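Local coordinates for uncharacterized protein (Acinetobacter baumannii, PDB 4PAR), which cuts DNA containing 5-hydroxymethylcytosine, joining a Vsr-like endonuclease domain to an SRA-like domain that probably recognises the modified base, at residues Asp8-Tyr12 with Glu165-Glu169; Ile92-Leu96 with His118-Arg122; Arg108-Ile112 with Ala273-Asp277; Asp241-Glu247 with Asp300-Arg306. The protein carries 3 engineered substitutions. All blocks are in the same frame, centred on the assembly; numbering follows the deposited sequence.

Contact 1 of 4, residues Asp8-Tyr12 with Glu165-Glu169; sequences DLTDY and EWNIE
Trp-166 meets Tyr-12 and Leu-9 with the far end of its six-membered ring. Its CH2 atom lies 3.5 Å from Tyr-12 CD2. The two rings form an offset edge-to-face pair, with the edge of Trp-166 toward the face of Tyr-12. The ring centroids, six-membered on the Trp-166 side, are 5.3 Å apart and the planes stand at 64°. Leu-9 adds one methyl to the same corner of the indole: CD1 is 3.6 Å from Trp-166 CH2 and nearly as close to CZ3. That methyl approaches at a slant to the ring.

Ile-168 makes the second patch. Its CG2 reaches Asp-8, with 3.6 Å between Ile-168 CG2 and Asp-8 CB. Its other branch, CG1, lies 4.1 Å from Leu-9 CA and so rests against the helix backbone. Asp-8 therefore takes part through its methylene group.

On the helix, Leu-9 and Tyr-12 stand about one turn apart. In Tyr-12, CG is anti to the backbone N (chi1 178°), which sends the ring out toward the indole. The phenol is tied at its far end by a hydrogen bond from OH to Phe-44 O. Tyr-12 and Trp-166 both pack on Lys-43, and Gln-66 also packs on Trp-166. Leu-9 and Thr-10 pack on Leu-136 of the second subunit, so helix 7-16 also faces the subunit interface.

No hydrogen bond or salt bridge joins the two segments. The N-terminal helix and the chain entering helix 168-171 meet at the surface, so the contact rests on burial of apolar surface and on the ring pair, without polar bonds across it.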
# COMPACT_ATOMS: atom_id res chain seq x y z
N ASP F 8 19.92 1.90 17.87
CA ASP F 8 18.68 1.14 17.84
C ASP F 8 17.71 1.67 18.89
O ASP F 8 16.50 1.75 18.65
CB ASP F 8 18.96 -0.34 18.06
CG ASP F 8 19.65 -0.98 16.89
OD1 ASP F 8 19.24 -0.71 15.74
OD2 ASP F 8 20.62 -1.74 17.10
N LEU F 9 18.26 2.04 20.04
CA LEU F 9 17.47 2.67 21.10
C LEU F 9 16.84 3.95 20.58
O LEU F 9 15.64 4.14 20.71
CB LEU F 9 18.33 2.98 22.32
CG LEU F 9 17.65 3.81 23.40
CD1 LEU F 9 16.48 3.05 24.00
CD2 LEU F 9 18.64 4.22 24.49
N THR F 10 17.66 4.81 19.99
CA THR F 10 17.20 6.08 19.45
C THR F 10 16.08 5.88 18.43
O THR F 10 15.04 6.53 18.52
CB THR F 10 18.34 6.86 18.79
OG1 THR F 10 19.29 7.26 19.79
CG2 THR F 10 17.81 8.09 18.09
N ASP F 11 16.30 4.98 17.48
CA ASP F 11 15.29 4.70 16.47
C ASP F 11 13.99 4.24 17.13
O ASP F 11 12.91 4.73 16.80
CB ASP F 11 15.79 3.64 15.48
CG ASP F 11 14.89 3.52 14.26
OD1 ASP F 11 14.87 4.45 13.43
OD2 ASP F 11 14.20 2.48 14.13
N TYR F 12 14.11 3.32 18.08
CA TYR F 12 12.95 2.80 18.80
C TYR F 12 12.16 3.91 19.49
O TYR F 12 10.95 4.03 19.30
CB TYR F 12 13.40 1.75 19.82
CG TYR F 12 12.28 1.17 20.65
CD1 TYR F 12 11.51 0.11 20.18
CD2 TYR F 12 11.99 1.67 21.91
CE1 TYR F 12 10.49 -0.41 20.93
CE2 TYR F 12 10.97 1.14 22.67
CZ TYR F 12 10.22 0.10 22.18
OH TYR F 12 9.20 -0.42 22.94
N GLU F 165 16.93 -4.65 33.97
CA GLU F 165 17.06 -3.43 33.18
C GLU F 165 16.97 -3.75 31.69
O GLU F 165 17.25 -4.87 31.26
CB GLU F 165 18.36 -2.70 33.50
CG GLU F 165 19.63 -3.43 33.11
CD GLU F 165 20.87 -2.62 33.43
OE1 GLU F 165 20.72 -1.46 33.88
OE2 GLU F 165 21.99 -3.13 33.24
N TRP F 166 16.58 -2.75 30.91
CA TRP F 166 16.25 -2.95 29.51
C TRP F 166 17.47 -2.80 28.60
O TRP F 166 18.24 -1.84 28.72
CB TRP F 166 15.16 -1.95 29.12
CG TRP F 166 14.78 -1.96 27.68
CD1 TRP F 166 14.67 -3.05 26.86
CD2 TRP F 166 14.45 -0.82 26.89
NE1 TRP F 166 14.29 -2.65 25.60
CE2 TRP F 166 14.15 -1.28 25.60
CE3 TRP F 166 14.37 0.55 27.15
CZ2 TRP F 166 13.77 -0.43 24.57
CZ3 TRP F 166 14.00 1.40 26.14
CH2 TRP F 166 13.71 0.91 24.86
N ASN F 167 17.65 -3.77 27.70
CA ASN F 167 18.70 -3.69 26.68
C ASN F 167 18.23 -4.13 25.30
O ASN F 167 17.78 -5.26 25.13
CB ASN F 167 19.91 -4.53 27.10
CG ASN F 167 21.08 -4.36 26.15
OD1 ASN F 167 21.25 -3.31 25.53
ND2 ASN F 167 21.89 -5.40 26.03
N ILE F 168 18.35 -3.24 24.32
CA ILE F 168 17.93 -3.54 22.95
C ILE F 168 18.71 -4.69 22.32
O ILE F 168 18.13 -5.63 21.79
CB ILE F 168 18.08 -2.30 22.03
CG1 ILE F 168 17.01 -1.26 22.35
CG2 ILE F 168 17.95 -2.71 20.57
CD1 ILE F 168 15.62 -1.70 21.94
N GLU F 169 20.04 -4.59 22.40
CA GLU F 169 20.94 -5.55 21.77
C GLU F 169 20.69 -7.00 22.20
O GLU F 169 20.66 -7.90 21.37
CB GLU F 169 22.39 -5.15 22.06
CG GLU F 169 23.43 -5.86 21.22
CD GLU F 169 24.83 -5.30 21.44
OE1 GLU F 169 24.98 -4.37 22.26
OE2 GLU F 169 25.79 -5.78 20.79

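Contact 2 of 4, residues Ile92-Leu96 with His118-Arg122; sequences IDEPL and HKIFR
Arg-122, Asp-93 and Ile-120 bury the most surface here. Arg-122 reaches into the 92-96 loop with an extended chain from CG to NE. Ile-92 O and Glu-94 O lie at the edge of its guanidinium, in the plane, and both are met by NH2. It gives weak hydrogen bonds to Glu-94 O, at 2.9 Å but with a bent angle of 117°, and to Ile-92 O, at 3.4 Å. Both methyls of Leu-96 lean on the same side chain, and Ile-120 CG2 covers one guanidinium face. The stronger partner of Arg-122 is Glu-72, which forms a salt bridge with NE.

Asp-93 works at the other end. Its OD1 accepts a weak bond from Ile-120 N at 3.4 Å and also touches Lys-119 CD.

Ile-120 fills the middle. With CG1 beside the backbone N (chi1 -71°), its CD1 lies against the backbone of the loop, 3.2 Å from Asp-93 O and 3.5 Å from Pro-95 CD.

Strand 119-124 is an outer strand of the five-stranded nuclease sheet and pairs with strand 69-74. The loop lies between strands 85-87 and 97-99. Pro-95 also packs on strand 57-64, while Phe-121 turns away from the loop to helix 136-159.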
# COMPACT_ATOMS: atom_id res chain seq x y z
N ILE F 92 -12.76 -1.61 36.05
CA ILE F 92 -12.09 -0.46 36.65
C ILE F 92 -10.64 -0.30 36.19
O ILE F 92 -10.16 0.82 35.97
CB ILE F 92 -12.15 -0.55 38.21
CG1 ILE F 92 -11.50 0.66 38.87
CG2 ILE F 92 -11.54 -1.86 38.72
CD1 ILE F 92 -11.67 0.70 40.38
N ASP F 93 -9.95 -1.42 36.00
CA ASP F 93 -8.55 -1.43 35.60
C ASP F 93 -8.34 -1.56 34.09
O ASP F 93 -7.23 -1.81 33.62
CB ASP F 93 -7.80 -2.54 36.34
CG ASP F 93 -6.93 -2.01 37.47
OD1 ASP F 93 -6.25 -0.98 37.26
OD2 ASP F 93 -6.94 -2.60 38.57
N GLU F 94 -9.42 -1.43 33.32
CA GLU F 94 -9.35 -1.54 31.87
C GLU F 94 -9.58 -0.19 31.20
O GLU F 94 -10.26 0.67 31.76
CB GLU F 94 -10.37 -2.56 31.37
CG GLU F 94 -10.20 -3.94 31.98
CD GLU F 94 -11.20 -4.93 31.42
OE1 GLU F 94 -12.14 -4.49 30.73
OE2 GLU F 94 -11.05 -6.15 31.69
N PRO F 95 -9.01 0.01 29.99
CA PRO F 95 -9.09 1.31 29.32
C PRO F 95 -10.52 1.73 28.97
O PRO F 95 -11.42 0.89 28.93
CB PRO F 95 -8.27 1.10 28.04
CG PRO F 95 -8.26 -0.37 27.84
CD PRO F 95 -8.24 -0.96 29.20
N LEU F 96 -10.72 3.02 28.74
CA LEU F 96 -12.04 3.55 28.40
C LEU F 96 -12.30 3.50 26.89
O LEU F 96 -13.44 3.59 26.44
CB LEU F 96 -12.19 4.99 28.89
CG LEU F 96 -12.49 5.30 30.36
CD1 LEU F 96 -12.14 4.15 31.29
CD2 LEU F 96 -11.74 6.55 30.79
N HIS F 118 -2.54 -5.63 35.67
CA HIS F 118 -1.92 -4.35 35.33
C HIS F 118 -2.73 -3.18 35.91
O HIS F 118 -3.95 -3.25 36.02
CB HIS F 118 -1.78 -4.19 33.82
CG HIS F 118 -0.98 -5.27 33.15
ND1 HIS F 118 -0.98 -5.46 31.79
CD2 HIS F 118 -0.16 -6.21 33.67
CE1 HIS F 118 -0.19 -6.47 31.49
NE2 HIS F 118 0.32 -6.95 32.61
N LYS F 119 -2.04 -2.11 36.27
CA LYS F 119 -2.69 -0.89 36.74
C LYS F 119 -2.84 0.10 35.59
O LYS F 119 -1.98 0.18 34.72
CB LYS F 119 -1.89 -0.25 37.88
CG LYS F 119 -2.52 1.02 38.46
CD LYS F 119 -3.93 0.76 38.99
CE LYS F 119 -4.59 2.04 39.48
NZ LYS F 119 -3.85 2.65 40.61
N ILE F 120 -3.95 0.84 35.57
CA ILE F 120 -4.13 1.89 34.58
C ILE F 120 -4.28 3.25 35.25
O ILE F 120 -5.18 3.46 36.07
CB ILE F 120 -5.35 1.65 33.69
CG1 ILE F 120 -5.07 0.50 32.73
CG2 ILE F 120 -5.67 2.91 32.89
CD1 ILE F 120 -6.06 0.39 31.60
N PHE F 121 -3.39 4.17 34.90
CA PHE F 121 -3.49 5.54 35.36
C PHE F 121 -4.12 6.39 34.26
O PHE F 121 -3.84 6.20 33.08
CB PHE F 121 -2.13 6.10 35.74
CG PHE F 121 -1.54 5.45 36.96
CD1 PHE F 121 -1.99 5.80 38.22
CD2 PHE F 121 -0.54 4.51 36.84
CE1 PHE F 121 -1.45 5.21 39.35
CE2 PHE F 121 0.01 3.92 37.96
CZ PHE F 121 -0.45 4.27 39.22
N ARG F 122 -4.96 7.33 34.65
CA ARG F 122 -5.63 8.16 33.66
C ARG F 122 -5.20 9.61 33.75
O ARG F 122 -4.78 10.08 34.81
CB ARG F 122 -7.14 8.03 33.81
CG ARG F 122 -7.67 6.77 33.19
CD ARG F 122 -9.16 6.59 33.36
NE ARG F 122 -9.53 5.23 33.00
CZ ARG F 122 -9.53 4.21 33.85
NH1 ARG F 122 -9.20 4.41 35.12
NH2 ARG F 122 -9.86 3.00 33.44

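Contact 3 of 4, residues Arg108-Ile112 with Ala273-Asp277; sequences REEDI and ARVKD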
# COMPACT_ATOMS: atom_id res chain seq x y z
N ARG F 108 -6.83 -8.76 14.27
CA ARG F 108 -6.47 -10.01 14.95
C ARG F 108 -4.97 -10.30 14.96
O ARG F 108 -4.43 -10.77 15.96
CB ARG F 108 -7.18 -11.20 14.30
CG ARG F 108 -8.68 -11.08 14.22
CD ARG F 108 -9.28 -12.36 13.65
NE ARG F 108 -8.66 -12.74 12.39
CZ ARG F 108 -9.18 -12.48 11.19
NH1 ARG F 108 -10.34 -11.84 11.10
NH2 ARG F 108 -8.55 -12.87 10.09
N GLU F 109 -4.30 -10.03 13.84
CA GLU F 109 -2.89 -10.36 13.68
C GLU F 109 -1.99 -9.57 14.63
O GLU F 109 -0.84 -9.95 14.88
CB GLU F 109 -2.45 -10.12 12.24
CG GLU F 109 -3.25 -10.89 11.19
CD GLU F 109 -2.69 -10.75 9.79
OE1 GLU F 109 -1.77 -9.92 9.58
OE2 GLU F 109 -3.16 -11.46 8.88
N GLU F 110 -2.52 -8.47 15.17
CA GLU F 110 -1.75 -7.56 16.02
C GLU F 110 -1.36 -8.21 17.33
O GLU F 110 -1.91 -9.24 17.71
CB GLU F 110 -2.53 -6.27 16.29
CG GLU F 110 -2.79 -5.43 15.05
CD GLU F 110 -1.52 -4.91 14.40
OE1 GLU F 110 -0.47 -4.87 15.08
OE2 GLU F 110 -1.58 -4.55 13.20
N ASP F 111 -0.40 -7.60 18.03
CA ASP F 111 0.09 -8.18 19.27
C ASP F 111 -0.77 -7.68 20.40
O ASP F 111 -0.64 -6.55 20.86
CB ASP F 111 1.56 -7.79 19.51
CG ASP F 111 2.09 -8.28 20.84
OD1 ASP F 111 1.84 -9.46 21.18
OD2 ASP F 111 2.75 -7.50 21.55
N ILE F 112 -1.61 -8.58 20.89
CA ILE F 112 -2.65 -8.23 21.83
C ILE F 112 -2.38 -8.96 23.12
O ILE F 112 -2.29 -10.19 23.13
CB ILE F 112 -4.04 -8.57 21.28
CG1 ILE F 112 -4.19 -7.98 19.87
CG2 ILE F 112 -5.12 -8.06 22.22
CD1 ILE F 112 -5.53 -8.20 19.23
N ALA F 273 3.05 -17.23 20.55
CA ALA F 273 2.04 -16.79 19.60
C ALA F 273 2.65 -15.91 18.52
O ALA F 273 3.49 -15.05 18.81
CB ALA F 273 0.93 -16.06 20.32
N ARG F 274 2.22 -16.11 17.28
CA ARG F 274 2.71 -15.28 16.19
C ARG F 274 1.97 -13.95 16.20
O ARG F 274 0.76 -13.89 16.03
CB ARG F 274 2.52 -15.98 14.84
CG ARG F 274 2.75 -15.07 13.64
CD ARG F 274 2.64 -15.84 12.35
NE ARG F 274 2.72 -14.98 11.17
CZ ARG F 274 2.91 -15.42 9.94
NH1 ARG F 274 3.04 -16.73 9.72
NH2 ARG F 274 2.97 -14.57 8.92
N VAL F 275 2.74 -12.88 16.38
CA VAL F 275 2.16 -11.55 16.46
C VAL F 275 2.97 -10.57 15.63
O VAL F 275 4.19 -10.67 15.55
CB VAL F 275 2.09 -11.04 17.92
CG1 VAL F 275 1.12 -11.88 18.73
CG2 VAL F 275 3.47 -11.05 18.56
N LYS F 276 2.28 -9.64 14.99
CA LYS F 276 2.93 -8.58 14.23
C LYS F 276 3.68 -7.66 15.20
O LYS F 276 3.19 -7.37 16.29
CB LYS F 276 1.89 -7.82 13.41
CG LYS F 276 2.36 -6.49 12.85
CD LYS F 276 1.23 -5.79 12.11
CE LYS F 276 1.45 -4.28 12.09
NZ LYS F 276 0.30 -3.55 11.47
N ASP F 277 4.88 -7.22 14.82
CA ASP F 277 5.65 -6.31 15.66
C ASP F 277 4.96 -4.94 15.73
O ASP F 277 4.52 -4.42 14.71
CB ASP F 277 7.08 -6.16 15.12
CG ASP F 277 7.99 -5.37 16.05
OD1 ASP F 277 7.65 -5.24 17.24
OD2 ASP F 277 9.04 -4.88 15.58
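Glu-110 and Lys-276 form the salt bridge of this contact, with OE2 and NZ 2.7 Å apart. The lysine uses the syn lone pair of OE2, on the side of the other carboxylate oxygen. The two side chains lie side by side and point the same way. Lys-276 is extended beyond CG, while Glu-110 bends at chi2 (-63°), which brings its carboxylate back along the lysine methylenes. Glu-110 OE1 is thus 3.5 Å from Lys-276 CD. NZ also makes a long, weak ion pair with a phosphate of the bound DNA. The glutamate probably offsets part of the lysine's charge beside the DNA.

The backbone supplies the second bond. Lys-276 N donates to Glu-109 O at 3.1 Å, nearly straight at 172°, with the donor tilted 22° from the carbonyl plane. The end of strand 268-276 is thereby tied to the loop.

Packing follows around Val-275 and Asp-111. Both methyls of Val-275 touch the carboxylate: Asp-111 OD1 is 3.5 Å from Val-275 CG2 and equally close to CG1. Asp-111 CB also sits 3.6 Å from Lys-276 O. Arg-286 holds the polar end of Asp-111 by a salt bridge to OD1. On the nuclease side, Glu-110 packs on Phe-49 and Asp-111 on Gln-48, both of strand 45-51.

Arg-274 packs on a DNA phosphate as well. The contact is a domain interface next to the DNA: a loop of the PvuRts1I-like nuclease region, of the PD-(D/E)XK clan, meets a strand of the SRA-like sheet.

Contact 4 of 4, residues Asp241-Glu247 with Asp300-Arg306; sequences DGLTITE and DGAVWKR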
# COMPACT_ATOMS: atom_id res chain seq x y z
N ASP F 241 -7.65 -13.30 29.85
CA ASP F 241 -6.67 -13.39 30.93
C ASP F 241 -5.48 -14.27 30.55
O ASP F 241 -4.52 -14.41 31.30
CB ASP F 241 -7.33 -13.91 32.21
CG ASP F 241 -8.24 -15.10 31.96
OD1 ASP F 241 -8.04 -15.82 30.96
OD2 ASP F 241 -9.17 -15.33 32.77
N GLY F 242 -5.57 -14.88 29.37
CA GLY F 242 -4.49 -15.70 28.84
C GLY F 242 -4.40 -17.06 29.51
O GLY F 242 -3.36 -17.72 29.43
N LEU F 243 -5.47 -17.47 30.17
CA LEU F 243 -5.49 -18.77 30.85
C LEU F 243 -5.74 -19.94 29.90
O LEU F 243 -5.02 -20.93 29.94
CB LEU F 243 -6.56 -18.77 31.94
CG LEU F 243 -6.33 -17.79 33.09
CD1 LEU F 243 -7.38 -18.00 34.18
CD2 LEU F 243 -4.93 -17.95 33.64
N THR F 244 -6.76 -19.82 29.06
CA THR F 244 -7.22 -20.96 28.27
C THR F 244 -7.20 -20.69 26.77
O THR F 244 -7.74 -19.68 26.30
CB THR F 244 -8.65 -21.40 28.68
OG1 THR F 244 -9.53 -21.30 27.55
CG2 THR F 244 -9.18 -20.53 29.82
N ILE F 245 -6.59 -21.60 26.03
CA ILE F 245 -6.52 -21.52 24.57
C ILE F 245 -7.32 -22.64 23.92
O ILE F 245 -7.12 -23.81 24.23
CB ILE F 245 -5.07 -21.60 24.09
CG1 ILE F 245 -4.28 -20.39 24.57
CG2 ILE F 245 -5.02 -21.73 22.57
CD1 ILE F 245 -2.84 -20.36 24.10
N THR F 246 -8.24 -22.29 23.02
CA THR F 246 -9.01 -23.31 22.32
C THR F 246 -8.50 -23.52 20.89
O THR F 246 -8.32 -22.55 20.13
CB THR F 246 -10.51 -22.96 22.26
OG1 THR F 246 -10.74 -21.92 21.29
CG2 THR F 246 -11.02 -22.51 23.62
N GLU F 247 -8.26 -24.78 20.55
CA GLU F 247 -7.84 -25.18 19.21
C GLU F 247 -8.91 -26.00 18.49
O GLU F 247 -9.51 -26.91 19.06
CB GLU F 247 -6.53 -25.98 19.27
CG GLU F 247 -5.98 -26.34 17.89
CD GLU F 247 -4.64 -27.05 17.93
OE1 GLU F 247 -4.21 -27.46 19.03
OE2 GLU F 247 -4.01 -27.19 16.86
N ASP F 300 -15.37 -26.05 19.98
CA ASP F 300 -14.21 -25.60 20.79
C ASP F 300 -13.10 -26.66 20.83
O ASP F 300 -11.91 -26.32 20.88
CB ASP F 300 -14.65 -25.24 22.22
CG ASP F 300 -15.53 -23.99 22.25
OD1 ASP F 300 -16.12 -23.67 21.20
OD2 ASP F 300 -15.62 -23.32 23.31
N GLY F 301 -13.49 -27.93 20.79
CA GLY F 301 -12.53 -29.00 20.54
C GLY F 301 -11.42 -29.07 21.57
O GLY F 301 -11.69 -29.24 22.75
N ALA F 302 -10.18 -28.93 21.10
CA ALA F 302 -9.03 -28.97 22.00
C ALA F 302 -9.01 -27.75 22.93
O ALA F 302 -9.29 -26.63 22.51
CB ALA F 302 -7.74 -29.04 21.20
N VAL F 303 -8.67 -27.98 24.19
CA VAL F 303 -8.58 -26.91 25.17
C VAL F 303 -7.30 -27.04 25.98
O VAL F 303 -7.03 -28.08 26.56
CB VAL F 303 -9.81 -26.90 26.11
CG1 VAL F 303 -9.51 -26.10 27.37
CG2 VAL F 303 -11.02 -26.32 25.39
N TRP F 304 -6.52 -25.97 26.00
CA TRP F 304 -5.24 -25.95 26.69
C TRP F 304 -5.28 -24.94 27.83
O TRP F 304 -5.47 -23.75 27.59
CB TRP F 304 -4.11 -25.61 25.71
CG TRP F 304 -4.11 -26.47 24.47
CD1 TRP F 304 -4.87 -26.29 23.35
CD2 TRP F 304 -3.30 -27.63 24.22
NE1 TRP F 304 -4.59 -27.27 22.43
CE2 TRP F 304 -3.63 -28.10 22.94
CE3 TRP F 304 -2.33 -28.31 24.97
CZ2 TRP F 304 -3.03 -29.23 22.38
CZ3 TRP F 304 -1.74 -29.43 24.41
CH2 TRP F 304 -2.09 -29.88 23.14
N LYS F 305 -5.13 -25.42 29.06
CA LYS F 305 -5.12 -24.56 30.23
C LYS F 305 -3.67 -24.21 30.58
O LYS F 305 -2.78 -25.04 30.40
CB LYS F 305 -5.81 -25.24 31.42
CG LYS F 305 -5.84 -24.44 32.71
CD LYS F 305 -6.45 -25.25 33.85
CE LYS F 305 -6.38 -24.49 35.17
NZ LYS F 305 -4.98 -24.24 35.60
N ARG F 306 -3.43 -23.00 31.07
CA ARG F 306 -2.06 -22.57 31.35
C ARG F 306 -1.66 -22.90 32.78
O ARG F 306 -2.15 -22.29 33.73
CB ARG F 306 -1.90 -21.07 31.09
CG ARG F 306 -0.49 -20.56 31.33
CD ARG F 306 -0.39 -19.07 31.08
NE ARG F 306 -1.01 -18.29 32.14
CZ ARG F 306 -1.21 -16.97 32.08
NH1 ARG F 306 -0.84 -16.30 31.00
NH2 ARG F 306 -1.78 -16.34 33.10
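Arg-306 lays one face of its guanidinium over the carbonyl oxygen of Gly-242 without a hydrogen bond. Gly-242 O sits 3.1 Å above the guanidinium plane, toward its rim, and its angle to NH1 is too poor for such a bond. A bend at chi3 (73°) turns the group back over the turn, where NH2 also meets Leu-243 CD2 at 3.6 Å. Asp-241 shapes the turn. Its OD1 accepts from Leu-243 N at 3.2 Å, an Asx turn, and is also hydrogen-bonded with Ser-239 OG.

Beyond the turn, strands 244-247 and 302-306 run antiparallel, at 161°. Ile-245 and Trp-304 form a hydrogen-bonded pair, N to O both ways at 2.9 Å. Glu-247 and Ala-302 form the next such pair, where the Ala-302 N bond is weak. Thr-246 and Val-303 make a non-hydrogen-bonded pair between them.

Ile-245, Glu-247, Ala-302 and Trp-304 share one buried face. The Glu-247 chain is extended, and Trp-304 NE1 gives a weak bond to its OE1 at 3.4 Å. The carboxylate and indole planes are 39° apart. Arg-269 forms a salt bridge with the same oxygen, so this buried charge is probably balanced. Trp-262 of helix 252-264 packs on Glu-247 and Ala-302, and Tyr-291 of strand 283-295 on Ile-245 and Trp-304. The whole is an antiparallel strand pair in the mixed sheet of the SRA-like domain, a member of the PUA clan.

From the N terminus, helix 7-16 opens contact 1, which closes at 165-169, 153 residues on. Contact 2 is nested inside that loop and is the shorter closure, joining the 92-96 loop to strand 119-124. Contact 3 starts inside the loop of contact 1 but closes at 273-277, so it crosses contact 1 and also contact 2. It ties the nuclease region to the SRA-like sheet. Contact 4 opens within the span of contact 3 and closes after it, so these two cross as well; both reach the same sheet. Contacts 1 and 4 lie on opposite sides of the chain's centre, their centres about 34 Å apart.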